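Local coordinates for protein methyltransferase 1 (Methanosarcina barkeri, PDB 2I2X) that catalyses the transfer of the methyl group of methanol to the cob(I)amide of its corrinoid partner protein MtaC during methanogenesis from methanol, at residues G300-Q305 with M369-N374; A239-V244 with R363-Y368; M17-S22 with K350-L355; A243-A248 with E399-I404. One frame throughout, in Å; residues are numbered along the deposited sequence.

Overall arrangement
All four contacts join segments far apart in the sequence, within a chain that combines a TIM barrel with a helix bundle. Interactions 2 and 4 lie closest, with centres about 8 Å apart, and share Ala243 and Val244 on helix 240-259. Interaction 1 sits about 12 Å from interaction 2 and about 10 Å from interaction 3, centre to centre, and touches interactions 2, 3 and 4: Met369 packs on Val244, and Tyr372 OH meets Asp354. The centres of interactions 3 and 4 are about 23 Å apart. Along the chain, interaction 1 is nested within the loop closed by interaction 4. Together they fasten consecutive helices between residues 349 and 409 to the 300-305 loop, helix 240-259 and the N-terminal segment.

Interaction 1: residues G300-Q305 with M369-N374; sequences GNLVMQ and MLAYDN
In the loop leading from strand 285-287 to strand 309-311 of the TIM barrel, Gln305 reaches the start of helix 372-383 and uses both ends of its amide there. Gln305 NE2 donates to Leu370 O at 2.9 Å, fairly straight at 157°, and Leu370 O lies close to the amide plane. Gln305 OE1 accepts from Tyr372 N, also at 2.9 Å, but this bond is more bent, and the N-H arrives from above the plane of the amide carbonyl. The glutamine CG lies between the backbone N and the carbonyl carbon (chi1 69°), and the extended chain beyond it carries the amide to the facing segment. Two bonds to backbone groups two residues apart fix the rotation of this buried amide. Ala371, between those groups, is the N-cap residue, so the loop glutamine occupies a first-turn N-H of the helix. The same OE1 lies at the edge of the Tyr372 ring, 3.3 Å from Tyr372 CD1, with amide and ring perpendicular. Tyr372 OH is held by Asp354 on helix 349-361. Beside the polar pair, Leu302 splits its methyls: CD1 packs on Ala371 CB at 3.9 Å, while CD2 lies 4.0 Å from Leu370 CB. The leucine backbone N is in turn bonded to Asp360. Leu370 also touches Ile274 of helix 273-280, and its side chain is about 11 Å from that of Cys269, a zinc ligand.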
# COMPACT_ATOMS: atom_id res chain seq x y z
N GLY A 300 8.18 4.88 12.21
CA GLY A 300 7.69 3.76 11.41
C GLY A 300 8.11 2.40 11.93
O GLY A 300 7.30 1.47 11.91
N ASN A 301 9.38 2.29 12.38
CA ASN A 301 9.96 1.02 12.82
C ASN A 301 9.96 0.91 14.33
O ASN A 301 9.74 -0.16 14.88
CB ASN A 301 11.40 0.87 12.34
CG ASN A 301 11.54 0.63 10.83
OD1 ASN A 301 12.26 1.35 10.15
ND2 ASN A 301 10.88 -0.39 10.33
N LEU A 302 10.19 2.02 15.02
CA LEU A 302 10.31 1.97 16.45
C LEU A 302 9.09 1.33 17.13
O LEU A 302 9.26 0.58 18.10
CB LEU A 302 10.56 3.37 16.99
CG LEU A 302 10.61 3.57 18.51
CD1 LEU A 302 11.49 4.73 18.83
CD2 LEU A 302 9.21 3.75 19.10
N VAL A 303 7.88 1.59 16.63
CA VAL A 303 6.67 1.07 17.28
C VAL A 303 6.53 -0.46 17.24
O VAL A 303 5.62 -1.02 17.89
CB VAL A 303 5.37 1.69 16.65
CG1 VAL A 303 5.20 3.14 17.12
CG2 VAL A 303 5.41 1.60 15.11
N MET A 304 7.38 -1.15 16.48
CA MET A 304 7.30 -2.61 16.38
C MET A 304 8.01 -3.22 17.58
O MET A 304 7.80 -4.41 17.92
CB MET A 304 7.95 -3.15 15.08
CG MET A 304 7.18 -2.94 13.76
SD MET A 304 7.85 -3.68 12.21
CE MET A 304 9.17 -2.53 11.99
N GLN A 305 8.84 -2.40 18.22
CA GLN A 305 9.84 -2.84 19.19
C GLN A 305 9.25 -3.83 20.20
O GLN A 305 9.94 -4.74 20.65
CB GLN A 305 10.42 -1.61 19.90
CG GLN A 305 9.40 -0.91 20.82
CD GLN A 305 9.78 0.50 21.24
OE1 GLN A 305 10.95 0.86 21.36
NE2 GLN A 305 8.76 1.31 21.50
N MET A 369 10.62 9.67 22.96
CA MET A 369 9.90 9.32 24.18
C MET A 369 9.29 7.93 24.09
O MET A 369 9.17 7.23 25.09
CB MET A 369 8.81 10.36 24.45
CG MET A 369 8.08 10.22 25.81
SD MET A 369 6.63 9.11 25.77
CE MET A 369 5.38 10.22 25.16
N LEU A 370 8.90 7.51 22.90
CA LEU A 370 8.17 6.27 22.76
C LEU A 370 9.09 5.07 22.72
O LEU A 370 8.63 3.93 22.79
CB LEU A 370 7.30 6.34 21.51
CG LEU A 370 5.78 6.45 21.66
CD1 LEU A 370 5.37 6.86 23.01
CD2 LEU A 370 5.20 7.33 20.62
N ALA A 371 10.40 5.32 22.60
CA ALA A 371 11.42 4.26 22.69
C ALA A 371 11.28 3.47 24.01
O ALA A 371 11.15 4.05 25.07
CB ALA A 371 12.80 4.85 22.55
N TYR A 372 11.27 2.14 23.92
CA TYR A 372 10.79 1.31 25.02
C TYR A 372 11.49 1.60 26.35
O TYR A 372 10.85 1.48 27.40
CB TYR A 372 10.83 -0.19 24.66
CG TYR A 372 12.23 -0.76 24.63
CD1 TYR A 372 13.01 -0.70 23.48
CD2 TYR A 372 12.80 -1.33 25.80
CE1 TYR A 372 14.32 -1.19 23.47
CE2 TYR A 372 14.11 -1.83 25.81
CZ TYR A 372 14.87 -1.76 24.64
OH TYR A 372 16.18 -2.24 24.63
N ASP A 373 12.76 1.97 26.34
CA ASP A 373 13.39 2.36 27.62
C ASP A 373 12.78 3.63 28.21
O ASP A 373 12.56 3.70 29.43
CB ASP A 373 14.91 2.48 27.54
CG ASP A 373 15.35 3.47 26.52
OD1 ASP A 373 14.62 3.58 25.50
OD2 ASP A 373 16.40 4.15 26.70
N ASN A 374 12.55 4.64 27.37
CA ASN A 374 11.90 5.87 27.78
C ASN A 374 10.41 5.68 28.10
O ASN A 374 9.88 6.26 29.06
CB ASN A 374 12.11 6.97 26.74
CG ASN A 374 13.56 7.37 26.63
OD1 ASN A 374 14.25 7.44 27.65
ND2 ASN A 374 14.06 7.62 25.39

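Interaction 2: residues A239-V244 with R363-Y368; sequences AHTIAV and RDPQAY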
# COMPACT_ATOMS: atom_id res chain seq x y z
N ALA A 239 4.17 22.37 17.42
CA ALA A 239 5.54 21.97 17.72
C ALA A 239 5.51 20.52 18.14
O ALA A 239 4.64 20.10 18.92
CB ALA A 239 6.12 22.83 18.86
N HIS A 240 6.49 19.77 17.66
CA HIS A 240 6.54 18.37 17.93
C HIS A 240 6.79 18.11 19.41
O HIS A 240 6.30 17.10 19.96
CB HIS A 240 7.54 17.70 16.99
CG HIS A 240 7.04 17.62 15.57
ND1 HIS A 240 7.58 16.75 14.64
CD2 HIS A 240 6.04 18.28 14.94
CE1 HIS A 240 6.94 16.89 13.49
NE2 HIS A 240 6.01 17.82 13.64
N THR A 241 7.47 19.05 20.06
CA THR A 241 7.69 18.96 21.49
C THR A 241 6.39 19.12 22.30
O THR A 241 6.38 18.75 23.46
CB THR A 241 8.73 19.95 22.00
OG1 THR A 241 8.51 21.23 21.40
CG2 THR A 241 10.14 19.47 21.66
N ILE A 242 5.30 19.62 21.69
CA ILE A 242 4.00 19.66 22.37
C ILE A 242 3.16 18.40 22.04
O ILE A 242 2.37 17.91 22.88
CB ILE A 242 3.21 20.99 22.08
CG1 ILE A 242 3.92 22.20 22.72
CG2 ILE A 242 1.79 20.91 22.63
CD1 ILE A 242 3.50 23.54 22.12
N ALA A 243 3.34 17.88 20.83
CA ALA A 243 2.71 16.63 20.45
C ALA A 243 3.14 15.46 21.38
O ALA A 243 2.31 14.66 21.82
CB ALA A 243 3.04 16.31 18.98
N VAL A 244 4.43 15.37 21.66
CA VAL A 244 4.91 14.30 22.51
C VAL A 244 4.37 14.44 23.95
O VAL A 244 4.04 13.43 24.59
CB VAL A 244 6.47 14.15 22.46
CG1 VAL A 244 7.19 15.37 23.04
CG2 VAL A 244 6.90 12.91 23.16
N ARG A 363 14.70 10.46 15.15
CA ARG A 363 13.91 11.08 14.13
C ARG A 363 13.12 12.29 14.61
O ARG A 363 12.96 13.24 13.84
CB ARG A 363 12.97 10.07 13.49
CG ARG A 363 12.65 10.32 11.99
CD ARG A 363 11.86 9.12 11.43
NE ARG A 363 12.80 8.03 11.23
CZ ARG A 363 13.61 7.91 10.17
NH1 ARG A 363 13.62 8.83 9.19
NH2 ARG A 363 14.44 6.91 10.13
N ASP A 364 12.63 12.28 15.86
CA ASP A 364 11.67 13.28 16.36
C ASP A 364 11.46 13.08 17.86
O ASP A 364 11.59 11.96 18.35
CB ASP A 364 10.33 13.08 15.68
CG ASP A 364 9.43 14.30 15.74
OD1 ASP A 364 8.54 14.32 16.62
OD2 ASP A 364 9.62 15.25 14.93
N PRO A 365 11.14 14.16 18.61
CA PRO A 365 10.87 13.92 20.03
C PRO A 365 9.69 12.98 20.26
O PRO A 365 9.66 12.28 21.28
CB PRO A 365 10.60 15.33 20.59
CG PRO A 365 10.29 16.16 19.43
CD PRO A 365 11.07 15.61 18.29
N GLN A 366 8.74 12.96 19.34
CA GLN A 366 7.59 12.03 19.44
C GLN A 366 8.05 10.57 19.43
O GLN A 366 7.41 9.70 20.02
CB GLN A 366 6.59 12.26 18.32
CG GLN A 366 5.92 13.62 18.39
CD GLN A 366 4.93 13.85 17.27
OE1 GLN A 366 3.77 13.44 17.36
NE2 GLN A 366 5.38 14.53 16.22
N ALA A 367 9.18 10.31 18.78
CA ALA A 367 9.67 8.96 18.68
C ALA A 367 10.58 8.67 19.87
O ALA A 367 10.45 7.61 20.54
CB ALA A 367 10.38 8.77 17.37
N TYR A 368 11.48 9.61 20.14
CA TYR A 368 12.39 9.51 21.27
C TYR A 368 11.73 9.03 22.57
O TYR A 368 12.23 8.11 23.23
CB TYR A 368 13.10 10.85 21.51
CG TYR A 368 14.27 10.71 22.45
CD1 TYR A 368 15.54 10.38 21.96
CD2 TYR A 368 14.12 10.87 23.83
CE1 TYR A 368 16.62 10.20 22.79
CE2 TYR A 368 15.22 10.71 24.70
CZ TYR A 368 16.46 10.36 24.16
OH TYR A 368 17.55 10.20 24.96
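His240, in the first turn of helix 240-259, can be followed outward against the start of helix 365-368. Its CB rests on the proline ring, 4.0 Å from Pro365 CG. With CG beside the backbone N (chi1 -72°), the imidazole swings toward Asp364. Gln366 NE2 lies over one face of the ring, offset toward its rim and 3.6 Å from His240 CG. At the edge, His240 ND1 donates to Asp364 OD2 at 2.5 Å, a short and nearly straight bond (173°) that lies in the ring plane and meets the syn side of the carboxylate. The far nitrogen, NE2, is bonded to Gly230 O. Asp364 is the N-cap of helix 365-368: its OD1 accepts from Gln366 N at 3.0 Å and, from the opposite face, from Gln366 NE2. OD2 also forms a salt bridge with Arg15 of another chain, which would probably favour the charged carboxylate. One turn on, Ala243 CB packs 3.4 Å from Gln366 OE1, and Val244 CG2 lies against Pro365 O. Helix 240-259 packs here on helix 365-368 and, through Thr241, also on helix 416-430, while helix 389-409 touches Val244 and Pro365.

Interaction 3: residues M17-S22 with K350-L355; sequences MTFGVS and KVLRDL
Lys350, at the exposed border of the contact, brings its CG to 4.4 Å from Thr18 OG1, a hydroxyl bonded to Asp349. The same CG lies over one face of the Arg353 guanidinium, and the lysine chain is extended beyond it. Leu352 meets the next residue along, Phe19: its CD2 packs 3.8 Å from Phe19 CZ, the two side chains crossing at about a right angle. Arg353 follows and carries the polar part of the contact. Phe19 CE1 lies 3.7 Å from Arg353 N, close to the root of the side chain. Bends at chi2 (-101°) and chi3 fold the arginine back so that it grips the Met17 carbonyl side-on. Arg353 NH2 donates to Met17 O at 2.9 Å, and Arg353 NE donates to the same oxygen at 3.2 Å. The oxygen lies near the guanidinium plane, so the paired bonds hold the group against rotation. Arg353 NH1 forms a salt bridge with Asp354, whose OD1 it reaches at 3.1 Å from above the carboxylate plane. Asp15 is a shared salt-bridge partner of Arg353 NH1 and Lys350 NZ. Residues 17-19 lie against helix 349-361, with Met17 also packed on helix 273-280 and Phe19 on helix 325-345, while Leu352 meets its counterpart in the second copy of this protein.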
# COMPACT_ATOMS: atom_id res chain seq x y z
N MET A 17 11.03 -6.30 28.17
CA MET A 17 10.02 -6.12 27.13
C MET A 17 10.52 -6.55 25.73
O MET A 17 11.68 -6.32 25.34
CB MET A 17 9.55 -4.68 27.11
CG MET A 17 8.89 -4.23 28.44
SD MET A 17 8.43 -2.49 28.39
CE MET A 17 6.90 -2.69 27.51
N THR A 18 9.63 -7.19 25.00
CA THR A 18 9.92 -7.63 23.67
C THR A 18 8.62 -7.69 22.87
O THR A 18 7.51 -7.53 23.43
CB THR A 18 10.70 -8.97 23.66
OG1 THR A 18 11.43 -9.08 22.45
CG2 THR A 18 9.78 -10.19 23.80
N PHE A 19 8.75 -7.92 21.56
CA PHE A 19 7.57 -8.05 20.71
C PHE A 19 7.00 -9.49 20.71
O PHE A 19 7.74 -10.45 20.97
CB PHE A 19 7.85 -7.51 19.32
CG PHE A 19 9.11 -8.07 18.66
CD1 PHE A 19 10.15 -7.22 18.29
CD2 PHE A 19 9.21 -9.42 18.33
CE1 PHE A 19 11.30 -7.72 17.64
CE2 PHE A 19 10.33 -9.92 17.70
CZ PHE A 19 11.40 -9.07 17.34
N GLY A 20 5.70 -9.63 20.47
CA GLY A 20 5.04 -10.93 20.42
C GLY A 20 4.92 -11.68 21.74
O GLY A 20 4.32 -12.79 21.82
N VAL A 21 5.51 -11.11 22.78
CA VAL A 21 5.24 -11.66 24.10
C VAL A 21 4.78 -10.63 25.12
O VAL A 21 5.31 -9.52 25.23
CB VAL A 21 6.34 -12.71 24.64
CG1 VAL A 21 7.51 -12.86 23.71
CG2 VAL A 21 6.75 -12.44 26.08
N SER A 22 3.76 -11.01 25.84
CA SER A 22 3.42 -10.23 26.99
C SER A 22 3.25 -11.14 28.19
O SER A 22 3.03 -12.35 28.04
CB SER A 22 2.21 -9.35 26.72
OG SER A 22 1.24 -10.07 26.01
N LYS A 350 15.60 -9.64 20.85
CA LYS A 350 16.01 -8.43 21.56
C LYS A 350 16.87 -7.50 20.74
O LYS A 350 16.70 -6.28 20.84
CB LYS A 350 16.64 -8.75 22.91
CG LYS A 350 15.57 -9.12 23.96
CD LYS A 350 16.22 -9.36 25.30
CE LYS A 350 15.18 -9.67 26.34
NZ LYS A 350 15.93 -9.75 27.65
N VAL A 351 17.75 -8.05 19.90
CA VAL A 351 18.61 -7.22 19.05
C VAL A 351 17.76 -6.56 17.97
O VAL A 351 17.99 -5.41 17.60
CB VAL A 351 19.80 -8.02 18.41
CG1 VAL A 351 19.28 -9.12 17.53
CG2 VAL A 351 20.70 -7.10 17.55
N LEU A 352 16.77 -7.28 17.46
CA LEU A 352 15.91 -6.75 16.41
C LEU A 352 15.05 -5.66 17.02
O LEU A 352 14.96 -4.56 16.45
CB LEU A 352 15.09 -7.85 15.72
CG LEU A 352 14.13 -7.37 14.62
CD1 LEU A 352 14.89 -6.62 13.52
CD2 LEU A 352 13.30 -8.51 14.06
N ARG A 353 14.45 -5.95 18.17
CA ARG A 353 13.83 -4.90 18.99
C ARG A 353 14.72 -3.64 19.11
O ARG A 353 14.31 -2.55 18.74
CB ARG A 353 13.41 -5.47 20.33
CG ARG A 353 13.04 -4.46 21.47
CD ARG A 353 14.25 -4.40 22.38
NE ARG A 353 14.01 -5.05 23.64
CZ ARG A 353 14.93 -5.45 24.50
NH1 ARG A 353 16.23 -5.32 24.25
NH2 ARG A 353 14.51 -5.99 25.65
N ASP A 354 15.98 -3.78 19.52
CA ASP A 354 16.84 -2.60 19.56
C ASP A 354 17.03 -1.90 18.22
O ASP A 354 17.06 -0.67 18.17
CB ASP A 354 18.18 -2.91 20.22
CG ASP A 354 18.02 -3.23 21.70
OD1 ASP A 354 16.93 -2.99 22.31
OD2 ASP A 354 19.01 -3.71 22.28
N LEU A 355 17.13 -2.68 17.14
CA LEU A 355 17.37 -2.14 15.82
C LEU A 355 16.14 -1.28 15.41
O LEU A 355 16.28 -0.13 14.98
CB LEU A 355 17.63 -3.27 14.82
CG LEU A 355 18.98 -3.64 14.17
CD1 LEU A 355 20.21 -3.03 14.78
CD2 LEU A 355 19.13 -5.13 14.10

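Interaction 4: residues A243-A248 with E399-I404; sequences AVIARA and ECCNII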
# COMPACT_ATOMS: atom_id res chain seq x y z
N ALA A 243 3.34 17.88 20.83
CA ALA A 243 2.71 16.63 20.45
C ALA A 243 3.14 15.46 21.38
O ALA A 243 2.31 14.66 21.82
CB ALA A 243 3.04 16.31 18.98
N VAL A 244 4.43 15.37 21.66
CA VAL A 244 4.91 14.30 22.51
C VAL A 244 4.37 14.44 23.95
O VAL A 244 4.04 13.43 24.59
CB VAL A 244 6.47 14.15 22.46
CG1 VAL A 244 7.19 15.37 23.04
CG2 VAL A 244 6.90 12.91 23.16
N ILE A 245 4.24 15.68 24.45
CA ILE A 245 3.64 15.89 25.76
C ILE A 245 2.22 15.34 25.76
O ILE A 245 1.86 14.53 26.63
CB ILE A 245 3.68 17.35 26.19
CG1 ILE A 245 5.13 17.79 26.40
CG2 ILE A 245 2.90 17.55 27.49
CD1 ILE A 245 5.27 19.28 26.55
N ALA A 246 1.41 15.74 24.77
CA ALA A 246 0.06 15.18 24.63
C ALA A 246 0.10 13.66 24.66
O ALA A 246 -0.73 13.05 25.32
CB ALA A 246 -0.65 15.69 23.36
N ARG A 247 1.10 13.06 24.01
CA ARG A 247 1.25 11.60 24.03
C ARG A 247 1.52 11.01 25.41
O ARG A 247 0.94 9.98 25.78
CB ARG A 247 2.35 11.13 23.09
CG ARG A 247 2.45 9.62 23.01
CD ARG A 247 1.29 9.02 22.23
NE ARG A 247 1.30 9.45 20.83
CZ ARG A 247 0.29 9.27 19.97
NH1 ARG A 247 -0.81 8.63 20.37
NH2 ARG A 247 0.40 9.73 18.72
N ALA A 248 2.41 11.65 26.14
CA ALA A 248 2.75 11.21 27.48
C ALA A 248 1.52 11.19 28.40
O ALA A 248 1.30 10.22 29.12
CB ALA A 248 3.85 12.09 28.05
N GLU A 399 7.84 14.12 33.31
CA GLU A 399 8.85 13.12 33.03
C GLU A 399 9.19 13.12 31.53
O GLU A 399 10.36 12.95 31.14
CB GLU A 399 8.36 11.74 33.44
CG GLU A 399 9.46 10.69 33.50
CD GLU A 399 10.37 10.83 34.71
OE1 GLU A 399 9.94 11.41 35.75
OE2 GLU A 399 11.52 10.35 34.62
N CYS A 400 8.16 13.31 30.72
CA CYS A 400 8.35 13.41 29.29
C CYS A 400 9.30 14.57 28.96
O CYS A 400 10.28 14.39 28.21
CB CYS A 400 6.99 13.58 28.57
SG CYS A 400 7.09 13.97 26.79
N CYS A 401 9.01 15.74 29.51
CA CYS A 401 9.88 16.94 29.37
C CYS A 401 11.32 16.65 29.77
O CYS A 401 12.26 17.03 29.03
CB CYS A 401 9.34 18.14 30.16
SG CYS A 401 7.75 18.79 29.56
N ASN A 402 11.49 15.97 30.91
CA ASN A 402 12.82 15.56 31.36
C ASN A 402 13.52 14.68 30.34
O ASN A 402 14.69 14.89 30.02
CB ASN A 402 12.76 14.84 32.71
CG ASN A 402 12.31 15.77 33.84
OD1 ASN A 402 12.48 17.01 33.77
ND2 ASN A 402 11.75 15.18 34.89
N ILE A 403 12.77 13.70 29.83
CA ILE A 403 13.29 12.76 28.87
C ILE A 403 13.76 13.44 27.60
O ILE A 403 14.90 13.21 27.19
CB ILE A 403 12.29 11.61 28.58
CG1 ILE A 403 12.24 10.70 29.81
CG2 ILE A 403 12.74 10.84 27.31
CD1 ILE A 403 11.04 9.85 29.89
N ILE A 404 12.91 14.29 27.01
CA ILE A 404 13.27 15.01 25.77
C ILE A 404 14.49 15.92 26.02
O ILE A 404 15.38 16.02 25.19
CB ILE A 404 12.09 15.86 25.19
CG1 ILE A 404 10.84 15.02 24.91
CG2 ILE A 404 12.53 16.68 23.96
CD1 ILE A 404 11.09 13.75 24.08
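Helices 243-248 and 399-404 run roughly antiparallel but strongly inclined, with 135° between their N-to-C directions and local axes 9.7 Å apart at closest approach. The backbones draw nearest at Ala248 and Cys400, whose CA atoms are 6.3 Å apart; the small alanine lets Cys400 CB come to 3.5 Å from Ala248 CB. From there the cysteine sulfur extends toward the facing helix. With SG anti to the backbone N (chi1 171°), it reaches back along helix 243-248 by about a turn and lies against both methyls of Val244, 3.8 Å from CG2 and slightly farther from CG1. Cys400 SG also passes 4.3 Å from Ile245 CG1, so one sulfur touches two successive residues of the facing helix. The side-chain contacts are all apolar. They join helix 240-259, which lies in the chain between barrel strands 213-216 and 285-287, to helix 389-409 among the C-terminal helices, consistent with a seam between the TIM barrel and the helix bundle. Next to Cys400, Cys401 has a different first torsion, with SG beside the backbone N (chi1 -66°), and meets the far end of the isoleucine, 3.9 Å from Ile245 CD1. One turn beyond Cys400, Ile404 reaches toward Val244 tip to tip, its CG1 4.1 Å from Val244 CG1. Ile404 also touches Pro365. Leu422 of helix 416-430 packs on Cys401 and Ile404, and Ala425 of the same helix on Ile245. Met369, from the loop before helix 372-383, covers Val244 and Ala248.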